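Local coordinates for lipase (PDB 1LGY), which hydrolyses the ester bonds of triacylglycerols and their partial glycerides, with strong preference for the outer 1 and 3 positions of the glycerol, at residues Arg30-Gly35 and Asn64-Arg69. Numbering follows the deposited sequence.
Sequences RSVVPG and NGYVLR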
loop_
_atom_site.group_PDB
_atom_site.type_symbol
_atom_site.label_atom_id
_atom_site.label_comp_id
_atom_site.label_asym_id
_atom_site.label_seq_id
_atom_site.Cartn_x
_atom_site.Cartn_y
_atom_site.Cartn_z
ATOM N N ARG A 30 -13.644 -0.776 -11.788
ATOM C CA ARG A 30 -14.793 -1.600 -11.493
ATOM C C ARG A 30 -14.694 -2.935 -12.203
ATOM O O ARG A 30 -15.001 -3.969 -11.610
ATOM C CB ARG A 30 -16.082 -0.977 -11.963
ATOM C CG ARG A 30 -16.561 0.289 -11.289
ATOM C CD ARG A 30 -17.665 -0.075 -10.314
ATOM N NE ARG A 30 -18.859 -0.622 -10.964
ATOM C CZ ARG A 30 -19.694 -1.450 -10.307
ATOM N NH1 ARG A 30 -19.504 -1.835 -9.030
ATOM N NH2 ARG A 30 -20.760 -1.916 -10.948
ATOM N N SER A 31 -14.251 -2.907 -13.470
ATOM C CA SER A 31 -14.117 -4.106 -14.269
ATOM C C SER A 31 -13.112 -5.093 -13.693
ATOM O O SER A 31 -13.171 -6.292 -13.973
ATOM C CB SER A 31 -13.710 -3.723 -15.695
ATOM O OG SER A 31 -12.307 -3.792 -15.943
ATOM N N VAL A 32 -12.157 -4.617 -12.891
ATOM C CA VAL A 32 -11.268 -5.525 -12.209
ATOM C C VAL A 32 -11.989 -5.979 -10.954
ATOM O O VAL A 32 -12.262 -7.150 -10.783
ATOM C CB VAL A 32 -9.975 -4.801 -11.901
ATOM C CG1 VAL A 32 -8.988 -5.718 -11.177
ATOM C CG2 VAL A 32 -9.354 -4.362 -13.207
ATOM N N VAL A 33 -12.357 -5.096 -10.068
ATOM C CA VAL A 33 -13.103 -5.514 -8.896
ATOM C C VAL A 33 -14.290 -4.533 -8.777
ATOM O O VAL A 33 -14.135 -3.311 -8.838
ATOM C CB VAL A 33 -12.117 -5.524 -7.650
ATOM C CG1 VAL A 33 -11.487 -4.175 -7.418
ATOM C CG2 VAL A 33 -12.885 -5.847 -6.391
ATOM N N PRO A 34 -15.545 -5.029 -8.736
ATOM C CA PRO A 34 -15.891 -6.450 -8.710
ATOM C C PRO A 34 -16.069 -7.136 -10.051
ATOM O O PRO A 34 -16.668 -8.200 -10.088
ATOM C CB PRO A 34 -17.119 -6.429 -7.858
ATOM C CG PRO A 34 -17.852 -5.237 -8.409
ATOM C CD PRO A 34 -16.751 -4.209 -8.633
ATOM N N GLY A 35 -15.523 -6.601 -11.133
ATOM C CA GLY A 35 -15.797 -7.114 -12.454
ATOM C C GLY A 35 -15.175 -8.427 -12.823
ATOM O O GLY A 35 -15.658 -9.118 -13.711
ATOM N N ASN A 64 -12.039 -2.653 -1.168
ATOM C CA ASN A 64 -12.032 -3.679 -2.192
ATOM C C ASN A 64 -10.623 -4.179 -2.432
ATOM O O ASN A 64 -9.677 -3.568 -1.967
ATOM C CB ASN A 64 -12.586 -3.143 -3.460
ATOM C CG ASN A 64 -13.943 -2.524 -3.266
ATOM O OD1 ASN A 64 -14.925 -3.085 -3.701
ATOM N ND2 ASN A 64 -14.018 -1.344 -2.646
ATOM N N GLY A 65 -10.448 -5.333 -3.064
ATOM C CA GLY A 65 -9.114 -5.805 -3.309
ATOM C C GLY A 65 -9.124 -6.998 -4.219
ATOM O O GLY A 65 -10.187 -7.464 -4.616
ATOM N N TYR A 66 -7.983 -7.548 -4.558
ATOM C CA TYR A 66 -7.987 -8.766 -5.336
ATOM C C TYR A 66 -6.723 -9.579 -5.249
ATOM O O TYR A 66 -5.667 -9.036 -4.953
ATOM C CB TYR A 66 -8.231 -8.445 -6.774
ATOM C CG TYR A 66 -7.198 -7.579 -7.471
ATOM C CD1 TYR A 66 -6.064 -8.154 -8.054
ATOM C CD2 TYR A 66 -7.421 -6.207 -7.584
ATOM C CE1 TYR A 66 -5.146 -7.362 -8.755
ATOM C CE2 TYR A 66 -6.509 -5.407 -8.291
ATOM C CZ TYR A 66 -5.387 -6.001 -8.860
ATOM O OH TYR A 66 -4.464 -5.222 -9.505
ATOM N N VAL A 67 -6.755 -10.890 -5.491
ATOM C CA VAL A 67 -5.516 -11.675 -5.513
ATOM C C VAL A 67 -5.282 -11.949 -6.999
ATOM O O VAL A 67 -6.201 -12.277 -7.759
ATOM C CB VAL A 67 -5.697 -12.989 -4.719
ATOM C CG1 VAL A 67 -4.445 -13.819 -4.858
ATOM C CG2 VAL A 67 -5.891 -12.706 -3.222
ATOM N N LEU A 68 -4.054 -11.783 -7.453
ATOM C CA LEU A 68 -3.792 -11.962 -8.868
ATOM C C LEU A 68 -2.559 -12.836 -9.003
ATOM O O LEU A 68 -1.648 -12.610 -8.221
ATOM C CB LEU A 68 -3.579 -10.576 -9.439
ATOM C CG LEU A 68 -3.172 -10.444 -10.897
ATOM C CD1 LEU A 68 -4.383 -10.378 -11.789
ATOM C CD2 LEU A 68 -2.405 -9.146 -11.084
ATOM N N ARG A 69 -2.462 -13.860 -9.854
ATOM C CA ARG A 69 -1.206 -14.592 -10.058
ATOM C C ARG A 69 -0.692 -14.346 -11.475
ATOM O O ARG A 69 -1.421 -14.080 -12.433
ATOM C CB ARG A 69 -1.436 -16.066 -9.842
ATOM C CG ARG A 69 -0.180 -16.900 -9.810
ATOM C CD ARG A 69 -0.594 -18.323 -9.857
ATOM N NE ARG A 69 -1.095 -18.650 -11.176
ATOM C CZ ARG A 69 -2.182 -19.388 -11.319
ATOM N NH1 ARG A 69 -2.855 -19.879 -10.295
ATOM N NH2 ARG A 69 -2.683 -19.568 -12.519
#
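Val32 and Val33 reach from a surface loop onto the strand that carries Asn64, Gly65 and Tyr66, and illustrate how a turn can be seated on a sheet by two neighbouring aliphatic side chains. Val32 sends one methyl over a face of the Tyr66 ring: CG1 lies 4.2 Å from the ring centroid, 26° off the normal, a CH-pi contact displaced toward the ring's CE2 side, with Val32 CG1 3.8 Å from Tyr66 CE2. The CA–CB bond of Tyr66 points toward the loop, and a hydrogen bond between its OH and Thr26 OG1 holds the far end of the ring. Val33 packs on the backbone of the strand: its CG2 lies 3.6 Å from Gly65 O and 4.0 Å from Asn64 CB. A chi1 of 58° puts Val33 CG1 between the backbone N and the carbonyl carbon and turns CG2, anti to the N, onto the strand. The amide of Asn64 is hydrogen-bonded elsewhere, ND2 to Asp62 OD1 and OD1 to Thr57 OG1.

No hydrogen bond joins the two segments, and the patch is small, 194 Å² in all, yet its five touching residues are all buried. On the far side of the turn, by contrast, Arg30 and Pro34, the latter after a cis peptide, are exposed, and the turn is drawn together by its own backbone hydrogen bond, Gly35 N to Arg30 O, 2.7 Å.

The loop follows helix 11-26 and precedes helix 41-46, and it lies against the edge region of the central alpha/beta-hydrolase sheet. Val32 also meets Trp38 of the same loop and Ile52, and Val33 touches Thr55 and Thr57, these last three on outermost strand 51-58; strand 63-70 is paired between 51-58 and 75-81, with Val67 packing on helix 110-133.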